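Local coordinates for intracellular protein transport protein USO1 (Saccharomyces cerevisiae S288c, PDB 6LSU), which is required for protein transport from the ER to the Golgi complex as a homodimeric tether, this chain being mainly its globular head, built from armadillo repeats, at residues Leu188-Ser191 with Ile192-Val196; Arg303-Asn306 with Ile307-Leu311; Gly97-Asp100 with Leu101-Trp105; Ser80-Ala83 with Ile84-Ile88. All blocks are in the same frame, centred on the assembly; numbering follows the deposited sequence.

Contact 1 of 4, residues Leu188-Ser191 with Ile192-Val196; sequences LPTS and ISTMV
Ser191 opens helix 191-198, and its carbonyl takes the backbone N-H of Met195 one turn on. The bond from Met195 N to Ser191 O is 3.2 Å long and almost straight. With OG anti to its own N (chi1 -173°), the Ser191 hydroxyl makes a weak hydrogen bond to Leu185 O of the preceding helix, and the side chain also touches Val152.

Thr190 stands just before the helix, at the N-cap position. Its positive phi of 70° marks the sharp bend of the chain there. Its carbonyl O is gripped twice by Thr194. Thr194 OG1 lies 2.8 Å from Thr190 O, and Thr194 N lies 3.2 Å from the same atom. The two donors come from opposite faces of the carbonyl plane. The hydroxyl gets there because chi1 of Thr194 (-60°) sets OG1 beside its own backbone N, facing back to the turn before. The two threonine side chains run alongside each other, with Thr190 OG1 and Thr194 OG1 3.7 Å apart. A valine in place of Thr194 would keep the branched shape but would probably deprive Thr190 O of one of its two donors.

Ile192 carries the apolar side: its side chain packs on Leu227 and Val228 of helix 222-229.

The start of this ARM 3 helix is therefore fastened by main-chain bonds and one hydroxyl on its more exposed flank, while apolar groups join it to the neighbouring helices.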
loop_
_atom_site.group_PDB
_atom_site.type_symbol
_atom_site.label_atom_id
_atom_site.label_comp_id
_atom_site.label_asym_id
_atom_site.label_seq_id
_atom_site.Cartn_x
_atom_site.Cartn_y
_atom_site.Cartn_z
ATOM N N LEU A 188 2.991 -25.257 -26.610
ATOM C CA LEU A 188 3.298 -26.575 -26.011
ATOM C C LEU A 188 2.354 -26.733 -24.826
ATOM O O LEU A 188 2.396 -25.923 -23.911
ATOM C CB LEU A 188 4.776 -26.678 -25.605
ATOM C CG LEU A 188 5.219 -28.023 -25.018
ATOM C CD1 LEU A 188 4.740 -29.212 -25.845
ATOM C CD2 LEU A 188 6.737 -28.067 -24.881
ATOM N N PRO A 189 1.414 -27.709 -24.836
ATOM C CA PRO A 189 0.754 -28.151 -23.602
ATOM C C PRO A 189 1.839 -28.863 -22.786
ATOM O O PRO A 189 2.901 -29.032 -23.348
ATOM C CB PRO A 189 -0.336 -29.115 -24.085
ATOM C CG PRO A 189 0.226 -29.644 -25.396
ATOM C CD PRO A 189 0.953 -28.465 -26.013
ATOM N N THR A 190 1.596 -29.237 -21.526
ATOM C CA THR A 190 2.600 -29.919 -20.657
ATOM C C THR A 190 3.740 -28.953 -20.245
ATOM O O THR A 190 4.456 -29.274 -19.286
ATOM C CB THR A 190 3.138 -31.186 -21.352
ATOM O OG1 THR A 190 4.247 -31.675 -20.599
ATOM C CG2 THR A 190 3.634 -30.994 -22.770
ATOM N N SER A 191 3.897 -27.807 -20.920
ATOM C CA SER A 191 5.039 -26.850 -20.819
ATOM C C SER A 191 5.166 -26.254 -19.400
ATOM O O SER A 191 6.286 -26.318 -18.779
ATOM C CB SER A 191 4.827 -25.787 -21.829
ATOM O OG SER A 191 5.947 -24.940 -21.901
ATOM N N ILE A 192 4.059 -25.705 -18.887
ATOM C CA ILE A 192 3.939 -25.112 -17.525
ATOM C C ILE A 192 4.164 -26.214 -16.468
ATOM O O ILE A 192 4.968 -26.020 -15.527
ATOM C CB ILE A 192 2.562 -24.427 -17.372
ATOM C CG1 ILE A 192 2.302 -23.313 -18.401
ATOM C CG2 ILE A 192 2.370 -23.956 -15.943
ATOM C CD1 ILE A 192 3.463 -22.343 -18.622
ATOM N N SER A 193 3.485 -27.351 -16.585
ATOM C CA SER A 193 3.542 -28.438 -15.569
ATOM C C SER A 193 5.003 -28.776 -15.342
ATOM O O SER A 193 5.376 -29.042 -14.194
ATOM C CB SER A 193 2.778 -29.683 -15.955
ATOM O OG SER A 193 1.794 -29.361 -16.910
ATOM N N THR A 194 5.758 -28.774 -16.431
ATOM C CA THR A 194 7.192 -29.147 -16.449
ATOM C C THR A 194 7.972 -28.098 -15.671
ATOM O O THR A 194 8.654 -28.530 -14.762
ATOM C CB THR A 194 7.730 -29.319 -17.881
ATOM O OG1 THR A 194 6.977 -30.349 -18.505
ATOM C CG2 THR A 194 9.196 -29.678 -17.913
ATOM N N MET A 195 7.828 -26.805 -16.045
ATOM C CA MET A 195 8.356 -25.618 -15.304
ATOM C C MET A 195 8.065 -25.722 -13.803
ATOM O O MET A 195 9.020 -25.672 -12.991
ATOM C CB MET A 195 7.705 -24.338 -15.810
ATOM C CG MET A 195 8.621 -23.458 -16.569
ATOM S SD MET A 195 7.812 -21.843 -16.726
ATOM C CE MET A 195 8.366 -21.471 -18.399
ATOM N N VAL A 196 6.797 -25.895 -13.440
ATOM C CA VAL A 196 6.440 -26.035 -11.999
ATOM C C VAL A 196 7.277 -27.185 -11.405
ATOM O O VAL A 196 7.775 -27.036 -10.246
ATOM C CB VAL A 196 4.930 -26.233 -11.795
ATOM C CG1 VAL A 196 4.624 -26.564 -10.347
ATOM C CG2 VAL A 196 4.131 -25.028 -12.255
#

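Contact 2 of 4, residues Arg303-Asn306 with Ile307-Leu311; sequences RIVN and INTAL
Ile307 gives its backbone N-H to Arg303 O, at 2.9 Å from Ile307 N. Its CG2 branch turns back beside Ile304 O, and the side chain packs on Leu287 and Val354. Asn308 follows with a bond of 3.0 Å from Asn308 N to Ile304 O. Its side chain lies beside that of Ile304, pointing the same way, and Asn308 ND2 comes within 3.9 Å of Ile304 CG2.

Thr309 bonds twice to one carbonyl. Thr309 N lies 2.9 Å from Val305 O, and Thr309 OG1 lies 2.7 Å from it, on the other face of the carbonyl plane. A chi1 of -51° keeps the hydroxyl beside the backbone N, within reach of that oxygen. Ala310 N then meets Asn306 O at 2.9 Å, in a nearly straight line. Asn306 OD1 is engaged by Gln302 NE2. Leu311 closes the turn on Ile307 O and packs on Leu287 and Val357.

Main-chain i to i+4 bonds carry this ARM 5 helix from Arg303 to Leu311. The threonine hydroxyl spends its hydrogen on the helix. Asn306 ND2 reaches Leu247 O in the loop before helix 251-264, and Asn308 ND2, more weakly, Lys353 O in the loop before helix 354-366.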
loop_
_atom_site.group_PDB
_atom_site.type_symbol
_atom_site.label_atom_id
_atom_site.label_comp_id
_atom_site.label_asym_id
_atom_site.label_seq_id
_atom_site.Cartn_x
_atom_site.Cartn_y
_atom_site.Cartn_z
ATOM N N ARG A 303 13.829 -8.680 5.492
ATOM C CA ARG A 303 12.715 -9.307 6.270
ATOM C C ARG A 303 11.507 -8.375 6.290
ATOM O O ARG A 303 10.380 -8.879 6.194
ATOM C CB ARG A 303 13.192 -9.628 7.669
ATOM C CG ARG A 303 14.403 -10.545 7.621
ATOM C CD ARG A 303 15.063 -10.645 8.934
ATOM N NE ARG A 303 16.069 -11.656 8.802
ATOM C CZ ARG A 303 16.583 -12.321 9.795
ATOM N NH1 ARG A 303 16.211 -12.046 11.025
ATOM N NH2 ARG A 303 17.458 -13.257 9.526
ATOM N N ILE A 304 11.749 -7.064 6.290
ATOM C CA ILE A 304 10.679 -6.024 6.176
ATOM C C ILE A 304 9.900 -6.220 4.876
ATOM O O ILE A 304 8.637 -6.248 4.918
ATOM C CB ILE A 304 11.249 -4.596 6.266
ATOM C CG1 ILE A 304 11.664 -4.326 7.729
ATOM C CG2 ILE A 304 10.247 -3.547 5.741
ATOM C CD1 ILE A 304 12.486 -3.049 7.940
ATOM N N VAL A 305 10.636 -6.337 3.759
ATOM C CA VAL A 305 10.038 -6.544 2.412
ATOM C C VAL A 305 9.319 -7.893 2.385
ATOM O O VAL A 305 8.261 -7.936 1.807
ATOM C CB VAL A 305 11.100 -6.472 1.306
ATOM C CG1 VAL A 305 10.487 -6.714 -0.097
ATOM C CG2 VAL A 305 11.847 -5.152 1.318
ATOM N N ASN A 306 9.867 -8.952 2.997
ATOM C CA ASN A 306 9.236 -10.294 2.940
ATOM C C ASN A 306 7.883 -10.127 3.653
ATOM O O ASN A 306 6.827 -10.446 3.096
ATOM C CB ASN A 306 10.117 -11.411 3.507
ATOM C CG ASN A 306 11.309 -11.772 2.630
ATOM O OD1 ASN A 306 11.429 -11.336 1.490
ATOM N ND2 ASN A 306 12.193 -12.597 3.182
ATOM N N ILE A 307 7.888 -9.581 4.858
ATOM C CA ILE A 307 6.616 -9.597 5.627
ATOM C C ILE A 307 5.624 -8.708 4.866
ATOM O O ILE A 307 4.409 -9.027 4.880
ATOM C CB ILE A 307 6.764 -9.211 7.104
ATOM C CG1 ILE A 307 5.538 -9.672 7.912
ATOM C CG2 ILE A 307 7.034 -7.715 7.314
ATOM C CD1 ILE A 307 5.800 -9.765 9.433
ATOM N N ASN A 308 6.082 -7.615 4.249
ATOM C CA ASN A 308 5.135 -6.655 3.678
ATOM C C ASN A 308 4.509 -7.352 2.464
ATOM O O ASN A 308 3.296 -7.161 2.166
ATOM C CB ASN A 308 5.836 -5.326 3.392
ATOM C CG ASN A 308 5.807 -4.330 4.537
ATOM O OD1 ASN A 308 5.146 -4.507 5.570
ATOM N ND2 ASN A 308 6.556 -3.253 4.375
ATOM N N THR A 309 5.337 -8.069 1.699
ATOM C CA THR A 309 4.837 -8.868 0.562
ATOM C C THR A 309 3.800 -9.887 1.079
ATOM O O THR A 309 2.677 -9.986 0.462
ATOM C CB THR A 309 5.977 -9.521 -0.204
ATOM O OG1 THR A 309 6.973 -8.543 -0.531
ATOM C CG2 THR A 309 5.462 -10.152 -1.499
ATOM N N ALA A 310 4.113 -10.604 2.160
ATOM C CA ALA A 310 3.143 -11.506 2.823
ATOM C C ALA A 310 1.815 -10.790 3.170
ATOM O O ALA A 310 0.746 -11.306 2.840
ATOM C CB ALA A 310 3.794 -12.141 4.033
ATOM N N LEU A 311 1.885 -9.624 3.801
ATOM C CA LEU A 311 0.720 -8.795 4.172
ATOM C C LEU A 311 -0.049 -8.422 2.918
ATOM O O LEU A 311 -1.301 -8.400 3.009
ATOM C CB LEU A 311 1.147 -7.577 4.981
ATOM C CG LEU A 311 1.550 -7.889 6.428
ATOM C CD1 LEU A 311 2.166 -6.658 7.121
ATOM C CD2 LEU A 311 0.367 -8.383 7.244
#

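Contact 3 of 4, residues Gly97-Asp100 with Leu101-Trp105; sequences GHDD and LTRGW
Asp99 and Arg103 meet in a two-pronged salt bridge. The guanidinium comes side-on: Arg103 NH2 is 2.8 Å from Asp99 OD1, and Arg103 NE is 2.9 Å from Asp99 OD2. Both oxygens are met on their syn side, though the two flat groups are turned 39° apart. Asp99 OD2 also takes the backbone N-H of Arg103, on its anti side, with 2.6 Å from Arg103 N to Asp99 OD2. The carboxylate is thus held by the chain and by the side chain of the same arginine. A weak bond of 3.3 Å joins Leu101 N to Asp99 OD1. Replacing Asp99 with an alanine would probably leave the Arg103 guanidinium without its counter-charge and free to turn.

The arginine chain bends at chi3 (-80°), which brings the guanidinium edge up to the Asp99 carboxylate. Leu101 CD2 sits over one guanidinium face, toward its rim, and Tyr165 and Gln168 of helix 160-174 touch the same arginine. The backbone sets the aspartate in place, with Thr102 N 2.8 Å from Asp99 O. A water bridges Asp100 O and Thr102 OG1. The Asp100 carboxylate pairs with Arg53.

Asp99 to Thr102 form a type I beta turn, with a weak Asx turn at its first residue. The turn leads directly into helix 103-112, and the aspartate receives an N-H of that helix's first turn.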
loop_
_atom_site.group_PDB
_atom_site.type_symbol
_atom_site.label_atom_id
_atom_site.label_comp_id
_atom_site.label_asym_id
_atom_site.label_seq_id
_atom_site.Cartn_x
_atom_site.Cartn_y
_atom_site.Cartn_z
ATOM N N GLY A 97 29.073 -5.805 -16.368
ATOM C CA GLY A 97 29.409 -6.664 -15.213
ATOM C C GLY A 97 30.505 -7.696 -15.469
ATOM O O GLY A 97 31.200 -7.665 -16.506
ATOM N N HIS A 98 30.628 -8.622 -14.530
ATOM C CA HIS A 98 31.738 -9.597 -14.406
ATOM C C HIS A 98 31.424 -10.919 -15.105
ATOM O O HIS A 98 32.338 -11.697 -15.236
ATOM C CB HIS A 98 32.017 -9.865 -12.939
ATOM C CG HIS A 98 32.265 -8.635 -12.143
ATOM N ND1 HIS A 98 31.485 -8.330 -11.025
ATOM C CD2 HIS A 98 33.237 -7.688 -12.231
ATOM C CE1 HIS A 98 31.957 -7.223 -10.478
ATOM N NE2 HIS A 98 33.052 -6.803 -11.202
ATOM N N ASP A 99 30.171 -11.191 -15.436
ATOM C CA ASP A 99 29.728 -12.454 -16.083
ATOM C C ASP A 99 29.423 -12.161 -17.556
ATOM O O ASP A 99 28.425 -11.447 -17.842
ATOM C CB ASP A 99 28.456 -12.991 -15.454
ATOM C CG ASP A 99 27.959 -14.316 -15.972
ATOM O OD1 ASP A 99 28.799 -15.135 -16.374
ATOM O OD2 ASP A 99 26.719 -14.552 -15.842
ATOM N N ASP A 100 30.156 -12.802 -18.461
ATOM C CA ASP A 100 29.942 -12.724 -19.917
ATOM C C ASP A 100 28.567 -13.256 -20.290
ATOM O O ASP A 100 28.034 -12.829 -21.385
ATOM C CB ASP A 100 31.028 -13.465 -20.692
ATOM C CG ASP A 100 32.369 -12.775 -20.557
ATOM O OD1 ASP A 100 32.379 -11.542 -20.259
ATOM O OD2 ASP A 100 33.395 -13.493 -20.667
ATOM N N LEU A 101 28.027 -14.160 -19.463
ATOM C CA LEU A 101 26.682 -14.738 -19.703
ATOM C C LEU A 101 25.632 -13.847 -19.089
ATOM O O LEU A 101 24.488 -14.204 -19.247
ATOM C CB LEU A 101 26.623 -16.156 -19.133
ATOM C CG LEU A 101 27.393 -17.183 -19.938
ATOM C CD1 LEU A 101 28.896 -17.074 -19.677
ATOM C CD2 LEU A 101 26.889 -18.557 -19.630
ATOM N N THR A 102 26.040 -12.791 -18.382
ATOM C CA THR A 102 25.199 -11.778 -17.671
ATOM C C THR A 102 24.092 -12.443 -16.860
ATOM O O THR A 102 22.996 -11.894 -16.835
ATOM C CB THR A 102 24.637 -10.744 -18.664
ATOM O OG1 THR A 102 23.962 -11.438 -19.727
ATOM C CG2 THR A 102 25.745 -9.873 -19.232
ATOM N N ARG A 103 24.367 -13.557 -16.182
ATOM C CA ARG A 103 23.311 -14.304 -15.432
ATOM C C ARG A 103 22.745 -13.437 -14.309
ATOM O O ARG A 103 21.546 -13.467 -14.139
ATOM C CB ARG A 103 23.875 -15.648 -14.976
ATOM C CG ARG A 103 24.077 -16.575 -16.166
ATOM C CD ARG A 103 24.906 -17.775 -15.837
ATOM N NE ARG A 103 26.292 -17.422 -15.854
ATOM C CZ ARG A 103 27.260 -18.265 -15.553
ATOM N NH1 ARG A 103 26.921 -19.520 -15.259
ATOM N NH2 ARG A 103 28.531 -17.841 -15.524
ATOM N N GLY A 104 23.561 -12.663 -13.592
ATOM C CA GLY A 104 23.099 -11.691 -12.587
ATOM C C GLY A 104 22.088 -10.711 -13.141
ATOM O O GLY A 104 20.986 -10.580 -12.575
ATOM N N TRP A 105 22.393 -10.083 -14.265
ATOM C CA TRP A 105 21.444 -9.240 -15.029
ATOM C C TRP A 105 20.142 -10.019 -15.335
ATOM O O TRP A 105 19.027 -9.469 -15.189
ATOM C CB TRP A 105 22.135 -8.734 -16.301
ATOM C CG TRP A 105 21.232 -7.832 -17.083
ATOM C CD1 TRP A 105 21.057 -6.492 -16.923
ATOM C CD2 TRP A 105 20.309 -8.256 -18.085
ATOM N NE1 TRP A 105 20.089 -6.049 -17.772
ATOM C CE2 TRP A 105 19.603 -7.105 -18.488
ATOM C CE3 TRP A 105 20.018 -9.491 -18.682
ATOM C CZ2 TRP A 105 18.622 -7.153 -19.459
ATOM C CZ3 TRP A 105 19.022 -9.535 -19.629
ATOM C CH2 TRP A 105 18.349 -8.379 -20.013
HETATM O O HOH W 1 25.414 -11.847 -22.070
#

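Contact 4 of 4, residues Ser80-Ala83 with Ile84-Ile88; sequences SVKA and ILETI
Leu85 lays its CD1 methyl against Val81, 3.6 Å from Val81 CG1. The two side chains lie side by side, pointing the same way. They face Leu151 and Phe154 of helix 145-154 and Ile162 and Thr166 of helix 160-174.

Lys82 bends at chi3 and chi4 to reach Glu86. Its NZ lies 2.6 Å from Glu86 OE1, on the syn side but 34° out of the carboxylate plane. Glu86 OE1 also bonds Tyr165 OH, and Glu86 OE2 pairs with Lys49. A water lies 3.2 Å from Glu86 OE2 and bonds Lys82 NZ weakly. Two lysines beside one carboxylate would probably favour its charged form.

Helix 78-91 belongs to ARM 1, and here it is packed among helices 38-54, 56-73, 145-154 and 160-174, as in the stacked helices of an armadillo solenoid. Ile84, on an adjoining flank, touches Thr70 and Leu71 of helix 56-73.

Thr87 folds its hydroxyl back along the helix, its OG1 anti to the carbonyl carbon (chi1 -63°). Thr87 OG1 is 2.7 Å from Ala83 O, and Thr87 N is 3.1 Å from the same atom, on the other face of that carbonyl. The Thr87 side chain also touches Lys49, Ser52 and Leu67.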
loop_
_atom_site.group_PDB
_atom_site.type_symbol
_atom_site.label_atom_id
_atom_site.label_comp_id
_atom_site.label_asym_id
_atom_site.label_seq_id
_atom_site.Cartn_x
_atom_site.Cartn_y
_atom_site.Cartn_z
ATOM N N SER A 80 27.436 -30.794 -26.731
ATOM C CA SER A 80 27.088 -29.962 -27.914
ATOM C C SER A 80 26.039 -28.913 -27.534
ATOM O O SER A 80 26.272 -27.719 -27.860
ATOM C CB SER A 80 26.609 -30.804 -29.080
ATOM O OG SER A 80 27.725 -31.403 -29.739
ATOM N N VAL A 81 24.927 -29.377 -26.922
ATOM C CA VAL A 81 23.856 -28.540 -26.320
ATOM C C VAL A 81 24.484 -27.573 -25.304
ATOM O O VAL A 81 24.119 -26.389 -25.284
ATOM C CB VAL A 81 22.788 -29.406 -25.646
ATOM C CG1 VAL A 81 21.817 -28.528 -24.879
ATOM C CG2 VAL A 81 22.053 -30.288 -26.642
ATOM N N LYS A 82 25.362 -28.051 -24.435
ATOM C CA LYS A 82 25.842 -27.190 -23.325
ATOM C C LYS A 82 26.644 -26.038 -23.949
ATOM O O LYS A 82 26.387 -24.880 -23.579
ATOM C CB LYS A 82 26.564 -28.070 -22.293
ATOM C CG LYS A 82 27.457 -27.355 -21.301
ATOM C CD LYS A 82 27.753 -28.157 -20.047
ATOM C CE LYS A 82 29.188 -28.031 -19.567
ATOM N NZ LYS A 82 29.757 -26.668 -19.729
ATOM N N ALA A 83 27.511 -26.317 -24.918
ATOM C CA ALA A 83 28.437 -25.324 -25.510
ATOM C C ALA A 83 27.663 -24.285 -26.346
ATOM O O ALA A 83 28.053 -23.065 -26.395
ATOM C CB ALA A 83 29.488 -26.011 -26.340
ATOM N N ILE A 84 26.566 -24.708 -26.961
ATOM C CA ILE A 84 25.776 -23.764 -27.793
ATOM C C ILE A 84 24.994 -22.841 -26.853
ATOM O O ILE A 84 25.044 -21.598 -27.063
ATOM C CB ILE A 84 24.900 -24.534 -28.800
ATOM C CG1 ILE A 84 25.784 -25.076 -29.934
ATOM C CG2 ILE A 84 23.739 -23.680 -29.316
ATOM C CD1 ILE A 84 25.163 -26.234 -30.681
ATOM N N LEU A 85 24.378 -23.415 -25.811
ATOM C CA LEU A 85 23.642 -22.621 -24.780
ATOM C C LEU A 85 24.631 -21.616 -24.154
ATOM O O LEU A 85 24.251 -20.429 -24.034
ATOM C CB LEU A 85 22.984 -23.543 -23.740
ATOM C CG LEU A 85 21.870 -24.458 -24.268
ATOM C CD1 LEU A 85 21.341 -25.353 -23.176
ATOM C CD2 LEU A 85 20.698 -23.694 -24.791
ATOM N N GLU A 86 25.857 -22.016 -23.806
ATOM C CA GLU A 86 26.773 -21.028 -23.182
ATOM C C GLU A 86 26.997 -19.922 -24.208
ATOM O O GLU A 86 26.991 -18.713 -23.806
ATOM C CB GLU A 86 28.110 -21.601 -22.709
ATOM C CG GLU A 86 27.966 -22.748 -21.737
ATOM C CD GLU A 86 29.216 -23.509 -21.320
ATOM O OE1 GLU A 86 29.131 -24.253 -20.279
ATOM O OE2 GLU A 86 30.268 -23.335 -21.972
ATOM N N THR A 87 27.132 -20.291 -25.480
ATOM C CA THR A 87 27.549 -19.334 -26.543
ATOM C C THR A 87 26.407 -18.338 -26.735
ATOM O O THR A 87 26.671 -17.090 -26.680
ATOM C CB THR A 87 28.029 -20.041 -27.818
ATOM O OG1 THR A 87 29.195 -20.801 -27.458
ATOM C CG2 THR A 87 28.373 -19.041 -28.914
ATOM N N ILE A 88 25.176 -18.818 -26.815
ATOM C CA ILE A 88 24.023 -17.894 -27.007
ATOM C C ILE A 88 23.920 -16.924 -25.830
ATOM O O ILE A 88 23.656 -15.711 -26.055
ATOM C CB ILE A 88 22.707 -18.643 -27.210
ATOM C CG1 ILE A 88 22.824 -19.602 -28.393
ATOM C CG2 ILE A 88 21.567 -17.632 -27.408
ATOM C CD1 ILE A 88 21.557 -20.399 -28.628
HETATM O O HOH W 2 31.538 -26.207 -22.696
#

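Contact 4 is the most buried of the four, while contacts 1, 2 and 3 each have a more open side. Contacts 3 and 4 meet, with Leu101 CG 4.2 Å from Glu86 O, and Tyr165 of helix 160-174 serves both. Helix 145-154 packs against contacts 1 and 4, whose centres are 23 Å apart. Contact 2 lies nearest the chain centre, and its closest atoms are about 18 Å from contact 1. Contacts 1, 2 and 4 share a threonine hydroxyl bonded to a carbonyl four residues back. Salt bridges appear in contacts 3 and 4, the first bracing a turn before a helix, the second lying along a helix.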